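PDB 4ECO: uncharacterized protein from Bacteroides eggerthii DSM 20697, which is of unknown function but folds as a leucine-rich repeat protein and probably binds other proteins. Local coordinates for residues A[152-157]-A[406-411]; A[388-393]-A[415-420]; A[436-441]-A[460-465]; A[443-448]-A[467-472]. All blocks are in the same frame, centred on the assembly; numbering follows the deposited sequence.

Interaction 1: residues A[152-157]-A[406-411]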
loop_
_atom_site.group_PDB
_atom_site.type_symbol
_atom_site.label_atom_id
_atom_site.label_comp_id
_atom_site.label_asym_id
_atom_site.label_seq_id
_atom_site.Cartn_x
_atom_site.Cartn_y
_atom_site.Cartn_z
ATOM N N TYR A 152 0.202 1.941 3.184
ATOM C CA TYR A 152 -0.644 3.015 3.715
ATOM C C TYR A 152 -1.021 2.706 5.183
ATOM O O TYR A 152 -1.227 1.526 5.518
ATOM C CB TYR A 152 -1.896 3.122 2.817
ATOM C CG TYR A 152 -2.863 4.259 3.073
ATOM C CD1 TYR A 152 -2.564 5.559 2.668
ATOM C CD2 TYR A 152 -4.153 4.006 3.528
ATOM C CE1 TYR A 152 -3.485 6.597 2.826
ATOM C CE2 TYR A 152 -5.081 5.034 3.681
ATOM C CZ TYR A 152 -4.748 6.324 3.318
ATOM O OH TYR A 152 -5.677 7.316 3.472
ATOM N N ASP A 153 -1.130 3.746 6.047
ATOM C CA ASP A 153 -1.559 3.545 7.424
ATOM C C ASP A 153 -3.093 3.770 7.506
ATOM O O ASP A 153 -3.546 4.911 7.360
ATOM C CB ASP A 153 -0.795 4.449 8.402
ATOM C CG ASP A 153 -1.027 4.186 9.883
ATOM O OD1 ASP A 153 -1.764 3.204 10.222
ATOM O OD2 ASP A 153 -0.461 4.942 10.713
ATOM N N PRO A 154 -3.902 2.698 7.750
ATOM C CA PRO A 154 -5.362 2.883 7.828
ATOM C C PRO A 154 -5.778 3.832 8.968
ATOM O O PRO A 154 -6.901 4.332 8.924
ATOM C CB PRO A 154 -5.886 1.460 8.048
ATOM C CG PRO A 154 -4.793 0.561 7.515
ATOM C CD PRO A 154 -3.535 1.270 7.894
ATOM N N ARG A 155 -4.866 4.138 9.948
ATOM C CA ARG A 155 -5.183 5.065 11.049
ATOM C C ARG A 155 -5.283 6.528 10.530
ATOM O O ARG A 155 -5.826 7.383 11.207
ATOM C CB ARG A 155 -4.170 4.954 12.189
ATOM C CG ARG A 155 -4.074 3.551 12.752
ATOM C CD ARG A 155 -3.015 3.430 13.818
ATOM N NE ARG A 155 -1.747 3.947 13.323
ATOM C CZ ARG A 155 -0.729 4.308 14.092
ATOM N NH1 ARG A 155 -0.821 4.218 15.414
ATOM N NH2 ARG A 155 0.379 4.798 13.547
ATOM N N GLU A 156 -4.837 6.779 9.303
ATOM C CA GLU A 156 -4.893 8.067 8.609
ATOM C C GLU A 156 -6.335 8.637 8.598
ATOM O O GLU A 156 -6.536 9.851 8.698
ATOM C CB GLU A 156 -4.359 7.877 7.158
ATOM C CG GLU A 156 -4.287 9.131 6.305
ATOM C CD GLU A 156 -3.524 10.322 6.859
ATOM O OE1 GLU A 156 -2.465 10.120 7.503
ATOM O OE2 GLU A 156 -3.978 11.465 6.614
ATOM N N ASP A 157 -7.320 7.749 8.508
ATOM C CA ASP A 157 -8.737 8.090 8.451
ATOM C C ASP A 157 -9.295 8.554 9.784
ATOM O O ASP A 157 -10.466 8.970 9.827
ATOM C CB ASP A 157 -9.560 6.916 7.933
ATOM C CG ASP A 157 -9.415 6.753 6.446
ATOM O OD1 ASP A 157 -9.286 7.784 5.751
ATOM O OD2 ASP A 157 -9.466 5.596 5.969
ATOM N N ALA A 406 -2.799 -2.617 11.892
ATOM C CA ALA A 406 -4.118 -2.109 11.500
ATOM C C ALA A 406 -4.694 -2.856 10.298
ATOM O O ALA A 406 -3.949 -3.260 9.401
ATOM C CB ALA A 406 -4.034 -0.619 11.170
ATOM N N ILE A 407 -6.024 -2.967 10.239
ATOM C CA ILE A 407 -6.716 -3.600 9.119
ATOM C C ILE A 407 -7.740 -2.597 8.570
ATOM O O ILE A 407 -8.433 -1.919 9.335
ATOM C CB ILE A 407 -7.320 -4.963 9.520
ATOM C CG1 ILE A 407 -7.752 -5.768 8.298
ATOM C CG2 ILE A 407 -8.415 -4.864 10.608
ATOM C CD1 ILE A 407 -7.671 -7.214 8.529
ATOM N N ASP A 408 -7.755 -2.423 7.246
ATOM C CA ASP A 408 -8.633 -1.436 6.632
ATOM C C ASP A 408 -9.791 -2.112 5.947
ATOM O O ASP A 408 -9.597 -2.852 4.967
ATOM C CB ASP A 408 -7.850 -0.562 5.645
ATOM C CG ASP A 408 -8.494 0.773 5.288
ATOM O OD1 ASP A 408 -9.732 0.908 5.443
ATOM O OD2 ASP A 408 -7.769 1.668 4.813
ATOM N N PHE A 409 -11.005 -1.878 6.488
ATOM C CA PHE A 409 -12.267 -2.360 5.908
ATOM C C PHE A 409 -13.150 -1.171 5.477
ATOM O O PHE A 409 -14.334 -1.364 5.169
ATOM C CB PHE A 409 -13.036 -3.266 6.875
ATOM C CG PHE A 409 -12.399 -4.586 7.191
ATOM C CD1 PHE A 409 -12.450 -5.635 6.284
ATOM C CD2 PHE A 409 -11.827 -4.815 8.436
ATOM C CE1 PHE A 409 -11.877 -6.871 6.588
ATOM C CE2 PHE A 409 -11.253 -6.051 8.741
ATOM C CZ PHE A 409 -11.273 -7.070 7.811
ATOM N N SER A 410 -12.567 0.060 5.431
ATOM C CA SER A 410 -13.312 1.279 5.074
ATOM C C SER A 410 -13.847 1.234 3.617
ATOM O O SER A 410 -13.293 0.544 2.755
ATOM C CB SER A 410 -12.482 2.543 5.303
ATOM O OG SER A 410 -11.466 2.782 4.348
ATOM N N TYR A 411 -14.958 1.952 3.381
ATOM C CA TYR A 411 -15.619 2.058 2.097
ATOM C C TYR A 411 -16.032 0.706 1.594
ATOM O O TYR A 411 -15.540 0.225 0.579
ATOM C CB TYR A 411 -14.737 2.751 1.087
ATOM C CG TYR A 411 -14.722 4.246 1.220
ATOM C CD1 TYR A 411 -15.700 5.028 0.605
ATOM C CD2 TYR A 411 -13.687 4.897 1.897
ATOM C CE1 TYR A 411 -15.664 6.420 0.685
ATOM C CE2 TYR A 411 -13.620 6.290 1.950
ATOM C CZ TYR A 411 -14.616 7.046 1.347
ATOM O OH TYR A 411 -14.567 8.413 1.368
#
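The Y152 ring turns an edge to D408, whose OD2 lies near the ring plane, 4.5 Å from Y152 CE2. Y152 has two conformers, so this approach is doubtful. The guanidinium of R155 meets D153 in plane at its edge. It grips the carboxylate side-on through NE and NH2, with R155 NH2 3.0 Å from D153 OD2. NH1 of R155 reaches the carbonyl of K173. D153 OD1 also accepts from the backbone N of R155, which comes from above the carboxylate plane and closes an Asx turn.

P154 carries most of the contact between the segments. Its CD rests 3.8 Å from CB of A406, and its CB lies 3.7 Å from CB of D408. The D408 side chain crosses the proline obliquely. Its CG stands opposite the backbone N (chi1 -160°), which leaves OD2 beside P154 CB and OD1 near S410. D408 OD1 takes two bonds: OG of S410 at 2.8 Å on the syn lone pair, and N of S410 at 3.0 Å nearly along the C-O axis. This is a second Asx turn. With an alanine here in place of the aspartate, S410 N and OG would probably lose their shared acceptor and the turn would be freer to move.

D157 OD2 comes within 4.4 Å of D408 OD2. The like charges may raise the proton affinity of either group, though N439 donates to D157 OD2. The arrangement is a loop, probably part of an insertion between repeats, with a short 3-10 turn, laid across the parallel strands of a leucine-rich repeat solenoid.

Interaction 2: residues A[388-393]-A[415-420]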
loop_
_atom_site.group_PDB
_atom_site.type_symbol
_atom_site.label_atom_id
_atom_site.label_comp_id
_atom_site.label_asym_id
_atom_site.label_seq_id
_atom_site.Cartn_x
_atom_site.Cartn_y
_atom_site.Cartn_z
ATOM N N LYS A 388 -17.189 -3.951 -2.012
ATOM C CA LYS A 388 -18.606 -4.091 -1.738
ATOM C C LYS A 388 -18.836 -5.201 -0.706
ATOM O O LYS A 388 -19.797 -5.936 -0.831
ATOM C CB LYS A 388 -19.357 -4.383 -3.056
ATOM C CG LYS A 388 -19.316 -3.247 -4.084
ATOM C CD LYS A 388 -20.401 -3.418 -5.171
ATOM C CE LYS A 388 -21.749 -2.878 -4.761
ATOM N NZ LYS A 388 -22.756 -3.011 -5.842
ATOM N N LEU A 389 -17.956 -5.324 0.309
ATOM C CA LEU A 389 -18.044 -6.376 1.332
ATOM C C LEU A 389 -19.272 -6.221 2.203
ATOM O O LEU A 389 -19.482 -5.137 2.752
ATOM C CB LEU A 389 -16.812 -6.397 2.245
ATOM C CG LEU A 389 -15.470 -6.847 1.679
ATOM C CD1 LEU A 389 -14.396 -6.717 2.746
ATOM C CD2 LEU A 389 -15.521 -8.289 1.158
ATOM N N LYS A 390 -20.070 -7.303 2.366
ATOM C CA LYS A 390 -21.272 -7.195 3.196
ATOM C C LYS A 390 -20.939 -7.464 4.655
ATOM O O LYS A 390 -21.673 -7.019 5.548
ATOM C CB LYS A 390 -22.424 -8.144 2.739
ATOM C CG LYS A 390 -22.761 -8.207 1.246
ATOM C CD LYS A 390 -23.023 -6.857 0.592
ATOM C CE LYS A 390 -22.904 -6.994 -0.912
ATOM N NZ LYS A 390 -22.709 -5.678 -1.571
ATOM N N TYR A 391 -19.867 -8.236 4.903
ATOM C CA TYR A 391 -19.503 -8.643 6.262
ATOM C C TYR A 391 -18.004 -8.607 6.502
ATOM O O TYR A 391 -17.230 -8.636 5.535
ATOM C CB TYR A 391 -19.998 -10.098 6.516
ATOM C CG TYR A 391 -21.428 -10.406 6.118
ATOM C CD1 TYR A 391 -22.504 -9.937 6.874
ATOM C CD2 TYR A 391 -21.705 -11.232 5.039
ATOM C CE1 TYR A 391 -23.826 -10.269 6.543
ATOM C CE2 TYR A 391 -23.019 -11.559 4.687
ATOM C CZ TYR A 391 -24.078 -11.081 5.444
ATOM O OH TYR A 391 -25.365 -11.421 5.085
ATOM N N ILE A 392 -17.584 -8.607 7.793
ATOM C CA ILE A 392 -16.166 -8.694 8.158
ATOM C C ILE A 392 -15.785 -10.181 8.033
ATOM O O ILE A 392 -16.458 -11.028 8.642
ATOM C CB ILE A 392 -15.870 -8.096 9.557
ATOM C CG1 ILE A 392 -16.236 -6.590 9.615
ATOM C CG2 ILE A 392 -14.399 -8.349 9.955
ATOM C CD1 ILE A 392 -16.439 -6.013 11.064
ATOM N N PRO A 393 -14.771 -10.532 7.209
ATOM C CA PRO A 393 -14.466 -11.963 6.980
ATOM C C PRO A 393 -13.813 -12.664 8.177
ATOM O O PRO A 393 -12.809 -12.193 8.718
ATOM C CB PRO A 393 -13.509 -11.939 5.774
ATOM C CG PRO A 393 -12.875 -10.584 5.821
ATOM C CD PRO A 393 -13.923 -9.659 6.368
ATOM N N GLY A 415 -22.733 -4.304 7.253
ATOM C CA GLY A 415 -23.961 -4.031 7.999
ATOM C C GLY A 415 -25.157 -3.695 7.113
ATOM O O GLY A 415 -26.250 -3.393 7.614
ATOM N N SER A 416 -24.957 -3.718 5.781
ATOM C CA SER A 416 -26.016 -3.389 4.842
ATOM C C SER A 416 -27.079 -4.479 4.786
ATOM O O SER A 416 -28.253 -4.165 4.558
ATOM C CB SER A 416 -25.447 -3.162 3.446
ATOM O OG SER A 416 -24.891 -4.354 2.921
ATOM N N VAL A 417 -26.670 -5.759 4.951
ATOM C CA VAL A 417 -27.608 -6.877 4.853
ATOM C C VAL A 417 -28.174 -7.147 6.233
ATOM O O VAL A 417 -27.479 -7.692 7.091
ATOM C CB VAL A 417 -26.996 -8.154 4.195
ATOM C CG1 VAL A 417 -28.037 -9.272 4.074
ATOM C CG2 VAL A 417 -26.405 -7.840 2.820
ATOM N N ASP A 418 -29.425 -6.695 6.446
ATOM C CA ASP A 418 -30.210 -6.826 7.675
ATOM C C ASP A 418 -29.417 -6.369 8.938
ATOM O O ASP A 418 -29.684 -6.857 10.042
ATOM C CB ASP A 418 -30.728 -8.289 7.849
ATOM C CG ASP A 418 -31.755 -8.488 8.976
ATOM O OD1 ASP A 418 -32.843 -7.879 8.906
ATOM O OD2 ASP A 418 -31.445 -9.221 9.946
ATOM N N GLY A 419 -28.504 -5.409 8.776
ATOM C CA GLY A 419 -27.707 -4.865 9.874
ATOM C C GLY A 419 -26.709 -5.821 10.511
ATOM O O GLY A 419 -26.285 -5.605 11.651
ATOM N N LYS A 420 -26.305 -6.879 9.779
ATOM C CA LYS A 420 -25.348 -7.866 10.278
ATOM C C LYS A 420 -23.951 -7.507 9.790
ATOM O O LYS A 420 -23.750 -7.315 8.585
ATOM C CB LYS A 420 -25.742 -9.299 9.845
ATOM C CG LYS A 420 -27.154 -9.721 10.249
ATOM C CD LYS A 420 -27.373 -9.743 11.758
ATOM C CE LYS A 420 -28.834 -9.833 12.138
ATOM N NZ LYS A 420 -29.038 -9.477 13.569
HETATM O O HOH W 1 -24.153 -6.964 5.932
HETATM O O HOH W 2 -27.073 -10.516 7.040
#
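Loops of successive turns of the leucine-rich repeat solenoid meet here, each following its strand, with Y391 reaching the type I' beta turn from V417 to K420 and the K390 chain passing beside V417. The direct backbone link is one weak bond, from G415 N to K390 O at 3.4 Å. Water 1 bridges the loops: it donates to K420 O, and less surely to K390 O, and accepts from V417 N at 3.0 Å and weakly from G415 N.

The K390 chain bends at chi2 and crosses V417 at a slant, with K390 CG 4.0 Å from V417 CG2. K390 NZ bonds K388 O at 3.0 Å and forms a salt bridge with E413, so the lysine is tied back to its own loop and to the next one.

The Y391 ring has CB of K390 over one face, offset toward the rim. The carbonyl O of K420 lies near the ring plane at an edge, 3.4 Å from Y391 CD1. With CG beside the backbone N (chi1 -48°), the ring reaches the turn and crosses V417 at about a right angle. Y391 OH lies 3.6 Å from V417 CG1. Water 2 sits in the ring plane, 2.7 Å from Y391 OH, and donates to V417 O at 2.9 Å.

Interaction 3: residues A[436-441]-A[460-465]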
loop_
_atom_site.group_PDB
_atom_site.type_symbol
_atom_site.label_atom_id
_atom_site.label_comp_id
_atom_site.label_asym_id
_atom_site.label_seq_id
_atom_site.Cartn_x
_atom_site.Cartn_y
_atom_site.Cartn_z
ATOM N N SER A 436 -4.387 -4.297 16.365
ATOM C CA SER A 436 -4.429 -3.135 17.262
ATOM C C SER A 436 -5.434 -2.079 16.756
ATOM O O SER A 436 -6.097 -1.443 17.581
ATOM C CB SER A 436 -3.039 -2.513 17.405
ATOM O OG SER A 436 -2.070 -3.448 17.861
ATOM N N SER A 437 -5.565 -1.903 15.422
ATOM C CA SER A 437 -6.477 -0.890 14.888
ATOM C C SER A 437 -7.397 -1.435 13.788
ATOM O O SER A 437 -6.942 -2.132 12.885
ATOM C CB SER A 437 -5.686 0.300 14.340
ATOM O OG SER A 437 -6.510 1.390 13.954
ATOM N N ILE A 438 -8.688 -1.088 13.847
ATOM C CA ILE A 438 -9.629 -1.533 12.823
ATOM C C ILE A 438 -10.298 -0.284 12.232
ATOM O O ILE A 438 -10.764 0.600 12.952
ATOM C CB ILE A 438 -10.654 -2.634 13.299
ATOM C CG1 ILE A 438 -11.478 -3.179 12.118
ATOM C CG2 ILE A 438 -11.525 -2.197 14.462
ATOM C CD1 ILE A 438 -12.056 -4.511 12.314
ATOM N N ASN A 439 -10.263 -0.193 10.911
ATOM C CA ASN A 439 -10.864 0.924 10.202
ATOM C C ASN A 439 -12.120 0.422 9.543
ATOM O O ASN A 439 -12.052 -0.274 8.530
ATOM C CB ASN A 439 -9.888 1.543 9.193
ATOM C CG ASN A 439 -10.405 2.812 8.545
ATOM O OD1 ASN A 439 -11.598 3.146 8.573
ATOM N ND2 ASN A 439 -9.504 3.548 7.930
ATOM N N LEU A 440 -13.257 0.735 10.149
ATOM C CA LEU A 440 -14.575 0.358 9.644
ATOM C C LEU A 440 -15.362 1.608 9.192
ATOM O O LEU A 440 -16.593 1.550 9.085
ATOM C CB LEU A 440 -15.349 -0.423 10.712
ATOM C CG LEU A 440 -14.909 -1.859 10.932
ATOM C CD1 LEU A 440 -15.440 -2.373 12.240
ATOM C CD2 LEU A 440 -15.348 -2.734 9.786
ATOM N N SER A 441 -14.651 2.735 8.915
ATOM C CA SER A 441 -15.289 3.987 8.472
ATOM C C SER A 441 -15.928 3.812 7.076
ATOM O O SER A 441 -15.561 2.898 6.344
ATOM C CB SER A 441 -14.300 5.162 8.480
ATOM O OG SER A 441 -13.161 4.944 7.664
ATOM N N SER A 460 -6.728 -1.308 20.250
ATOM C CA SER A 460 -6.392 -0.086 20.955
ATOM C C SER A 460 -7.126 1.121 20.296
ATOM O O SER A 460 -7.291 2.166 20.932
ATOM C CB SER A 460 -4.874 0.128 21.004
ATOM O OG SER A 460 -4.240 0.114 19.736
ATOM N N SER A 461 -7.577 0.969 19.037
ATOM C CA SER A 461 -8.299 2.015 18.308
ATOM C C SER A 461 -9.290 1.428 17.302
ATOM O O SER A 461 -9.011 0.403 16.662
ATOM C CB SER A 461 -7.334 2.942 17.583
ATOM O OG SER A 461 -6.624 2.256 16.574
ATOM N N ILE A 462 -10.449 2.095 17.167
ATOM C CA ILE A 462 -11.507 1.707 16.251
ATOM C C ILE A 462 -12.032 2.946 15.509
ATOM O O ILE A 462 -12.255 3.999 16.104
ATOM C CB ILE A 462 -12.634 0.944 16.981
ATOM C CG1 ILE A 462 -13.634 0.305 15.991
ATOM C CG2 ILE A 462 -13.333 1.786 18.076
ATOM C CD1 ILE A 462 -14.514 -0.787 16.567
ATOM N N ASN A 463 -12.253 2.798 14.204
ATOM C CA ASN A 463 -12.807 3.877 13.411
ATOM C C ASN A 463 -14.135 3.437 12.902
ATOM O O ASN A 463 -14.207 2.499 12.129
ATOM C CB ASN A 463 -11.869 4.259 12.275
ATOM C CG ASN A 463 -12.118 5.639 11.753
ATOM O OD1 ASN A 463 -13.235 6.224 11.838
ATOM N ND2 ASN A 463 -11.066 6.170 11.179
ATOM N N LEU A 464 -15.197 4.040 13.396
ATOM C CA LEU A 464 -16.569 3.694 13.005
ATOM C C LEU A 464 -17.246 4.905 12.366
ATOM O O LEU A 464 -18.458 4.931 12.207
ATOM C CB LEU A 464 -17.346 3.182 14.217
ATOM C CG LEU A 464 -17.144 1.716 14.502
ATOM C CD1 LEU A 464 -17.525 1.380 15.928
ATOM C CD2 LEU A 464 -17.924 0.872 13.524
HETATM N N MSE A 465 -16.424 5.892 11.959
HETATM C CA MSE A 465 -16.904 7.112 11.328
HETATM C C MSE A 465 -17.656 6.791 10.020
HETATM O O MSE A 465 -17.208 5.952 9.226
HETATM C CB MSE A 465 -15.728 8.101 11.063
HETATM C CG MSE A 465 -16.101 9.321 10.164
HETATM SE SE MSE A 465 -15.998 8.967 8.199
HETATM C CE MSE A 465 -14.073 9.066 8.060
#
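The carbonyl O of S436 accepts two backbone bonds from the other segment. N of S460 comes in on a lone pair of S436 O at 2.7 Å, and N of S461 lies 3.2 Å from S436 O, nearly in line with the C=O. Beyond this fork the two chains run parallel. I438 N donates to S461 O, N463 N to I438 O at 2.9 Å, and L440 N to N463 O at 2.8 Å. On the face that carries N439 and N463, the hydroxyls of S437 and S461 bond, OG to OG at 2.8 Å.

These are neighbouring parallel strands of the leucine-rich repeat solenoid, their axes 4.9 Å apart. I438 and I462 point into the interior, side by side, with I438 CG2 3.6 Å from I462 CG1. Helix 451-454 packs on them through L452 and F453. L440 CB touches L464 CD2 just past the strands.

N439 and N463 both carry CG trans to N (chi1 -173° and -159°), and their amide planes are only 9° apart. N463 ND2 reaches the carbonyl of D157. Each OD1 closes an Asx turn, N463 OD1 with the backbone N of the selenomethionine M465 at 3.2 Å and N439 OD1 with S441 N.

Interaction 4: residues A[443-448]-A[467-472]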
loop_
_atom_site.group_PDB
_atom_site.type_symbol
_atom_site.label_atom_id
_atom_site.label_comp_id
_atom_site.label_asym_id
_atom_site.label_seq_id
_atom_site.Cartn_x
_atom_site.Cartn_y
_atom_site.Cartn_z
ATOM N N ASN A 443 -19.133 2.763 5.970
ATOM C CA ASN A 443 -19.827 1.487 5.786
ATOM C C ASN A 443 -21.325 1.704 6.071
ATOM O O ASN A 443 -21.796 2.847 6.019
ATOM C CB ASN A 443 -19.210 0.393 6.684
ATOM C CG ASN A 443 -18.124 -0.395 6.017
ATOM O OD1 ASN A 443 -18.386 -1.252 5.192
ATOM N ND2 ASN A 443 -16.882 -0.156 6.378
ATOM N N GLN A 444 -22.072 0.637 6.379
ATOM C CA GLN A 444 -23.490 0.764 6.661
ATOM C C GLN A 444 -23.825 0.089 7.992
ATOM O O GLN A 444 -24.913 -0.489 8.146
ATOM C CB GLN A 444 -24.291 0.174 5.512
ATOM C CG GLN A 444 -24.314 1.074 4.290
ATOM C CD GLN A 444 -25.094 0.448 3.178
ATOM O OE1 GLN A 444 -24.569 0.167 2.102
ATOM N NE2 GLN A 444 -26.361 0.166 3.431
ATOM N N ILE A 445 -22.897 0.213 8.976
ATOM C CA ILE A 445 -23.012 -0.395 10.302
ATOM C C ILE A 445 -24.084 0.341 11.136
ATOM O O ILE A 445 -23.894 1.512 11.473
ATOM C CB ILE A 445 -21.614 -0.411 11.005
ATOM C CG1 ILE A 445 -20.624 -1.315 10.244
ATOM C CG2 ILE A 445 -21.715 -0.829 12.501
ATOM C CD1 ILE A 445 -19.146 -1.081 10.604
ATOM N N SER A 446 -25.180 -0.364 11.499
ATOM C CA SER A 446 -26.292 0.187 12.324
ATOM C C SER A 446 -26.326 -0.388 13.752
ATOM O O SER A 446 -27.033 0.143 14.613
ATOM C CB SER A 446 -27.642 -0.076 11.668
ATOM O OG SER A 446 -27.729 -1.406 11.191
ATOM N N LYS A 447 -25.586 -1.482 13.974
ATOM C CA LYS A 447 -25.444 -2.208 15.227
ATOM C C LYS A 447 -23.991 -2.255 15.567
ATOM O O LYS A 447 -23.185 -2.576 14.697
ATOM C CB LYS A 447 -26.044 -3.631 15.107
ATOM C CG LYS A 447 -27.550 -3.680 14.867
ATOM C CD LYS A 447 -28.362 -3.090 16.027
ATOM C CE LYS A 447 -29.831 -3.118 15.718
ATOM N NZ LYS A 447 -30.627 -2.602 16.853
ATOM N N PHE A 448 -23.629 -1.918 16.811
ATOM C CA PHE A 448 -22.228 -1.887 17.243
ATOM C C PHE A 448 -21.580 -3.266 17.112
ATOM O O PHE A 448 -22.164 -4.245 17.573
ATOM C CB PHE A 448 -22.103 -1.376 18.674
ATOM C CG PHE A 448 -20.673 -1.136 19.114
ATOM C CD1 PHE A 448 -20.009 0.034 18.771
ATOM C CD2 PHE A 448 -20.001 -2.069 19.888
ATOM C CE1 PHE A 448 -18.698 0.252 19.181
ATOM C CE2 PHE A 448 -18.687 -1.853 20.285
ATOM C CZ PHE A 448 -18.044 -0.698 19.929
ATOM N N ASN A 467 -21.115 5.854 9.437
ATOM C CA ASN A 467 -21.931 4.655 9.489
ATOM C C ASN A 467 -23.379 5.019 9.842
ATOM O O ASN A 467 -23.783 6.161 9.628
ATOM C CB ASN A 467 -21.321 3.642 10.446
ATOM C CG ASN A 467 -20.264 2.853 9.742
ATOM O OD1 ASN A 467 -20.557 2.092 8.828
ATOM N ND2 ASN A 467 -19.017 3.055 10.096
HETATM N N MSE A 468 -24.149 4.056 10.353
HETATM C CA MSE A 468 -25.586 4.193 10.612
HETATM C C MSE A 468 -25.964 4.046 12.067
HETATM O O MSE A 468 -27.154 3.858 12.366
HETATM C CB MSE A 468 -26.351 3.112 9.816
HETATM C CG MSE A 468 -26.137 3.177 8.313
HETATM SE SE MSE A 468 -26.706 4.906 7.623
HETATM C CE MSE A 468 -25.422 4.938 5.971
ATOM N N LEU A 469 -24.982 4.128 12.969
ATOM C CA LEU A 469 -25.233 3.978 14.401
ATOM C C LEU A 469 -26.142 5.101 14.913
ATOM O O LEU A 469 -26.012 6.249 14.479
ATOM C CB LEU A 469 -23.914 3.937 15.181
ATOM C CG LEU A 469 -22.983 2.781 14.804
ATOM C CD1 LEU A 469 -21.549 3.106 15.134
ATOM C CD2 LEU A 469 -23.422 1.453 15.418
ATOM N N THR A 470 -27.123 4.732 15.754
ATOM C CA THR A 470 -28.091 5.650 16.372
ATOM C C THR A 470 -27.893 5.647 17.885
ATOM O O THR A 470 -28.232 6.633 18.553
ATOM C CB THR A 470 -29.522 5.301 15.985
ATOM O OG1 THR A 470 -29.720 3.890 16.116
ATOM C CG2 THR A 470 -29.849 5.727 14.574
ATOM N N GLU A 471 -27.325 4.545 18.422
ATOM C CA GLU A 471 -26.984 4.424 19.838
ATOM C C GLU A 471 -26.086 3.198 20.089
ATOM O O GLU A 471 -26.182 2.195 19.369
ATOM C CB GLU A 471 -28.220 4.388 20.761
ATOM C CG GLU A 471 -29.177 3.232 20.548
ATOM C CD GLU A 471 -30.401 3.310 21.430
ATOM O OE1 GLU A 471 -30.243 3.382 22.674
ATOM O OE2 GLU A 471 -31.519 3.283 20.867
ATOM N N ILE A 472 -25.178 3.330 21.092
ATOM C CA ILE A 472 -24.276 2.285 21.581
ATOM C C ILE A 472 -24.868 1.914 22.951
ATOM O O ILE A 472 -24.548 2.557 23.964
ATOM C CB ILE A 472 -22.753 2.657 21.623
ATOM C CG1 ILE A 472 -22.272 3.614 20.489
ATOM C CG2 ILE A 472 -21.887 1.417 21.778
ATOM C CD1 ILE A 472 -22.104 3.081 19.121
#
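I445 and N467 meet at the buried side of this contact, while S446 and the selenomethionine M468 lie toward solvent. On the inner side the N467 side chain crosses I445. N467 OD1 accepts from I445 N at 3.0 Å, although that oxygen is crowded in the model and the bond is doubtful. M468 N bonds I445 O at 2.8 Å, from above the carbonyl plane. I445 CG2 lies 4.1 Å from L469 CD2. L469 CD2 also rests 3.7 Å from F448 N.

F448 has its ring swung away from N (chi1 -172°), toward I472. I472 CG2 sits over one face in a CH-pi contact, 4.1 Å from the centroid of the F448 ring. On the outer side the side chains meet through carbon contacts: S446 CB touches M468 CB at 3.9 Å, and the bent M468 chain passes Q444.

N467 ND2 donates to L440 O and L464 O. A leucine here in place of the asparagine would probably cost both carbonyls the donor that bridges them, L464 O keeping N498. N443 OD1 accepts from I414 N, and its ND2 donates to F409 O. Both asparagines fit the leucine-rich repeat consensus, and the chemistry implies that buried amides satisfy the backbone where the chain leaves its strand.

Interactions 1 and 3 have centres about 8 Å apart and share the strand face of the solenoid. P154 packs on A406 and D408 while D157 reaches N439 and N463, so the loop 152-157 spans neighbouring strands. D157 OD2 lies 2.8 Å from N439 ND2. Interaction 4 continues the turns that interaction 3 begins. Their centres are about 13 Å apart, and L440 O lies 3.0 Å from N467 ND2. Interaction 2 is the same kind of loop contact a little earlier in the chain, about 12 Å from interaction 4 between centres. F409 ties interaction 1 to interaction 2, F409 CE1 lying 3.5 Å from P393 CD. None of the segments includes the sodium ligands E117 and S192.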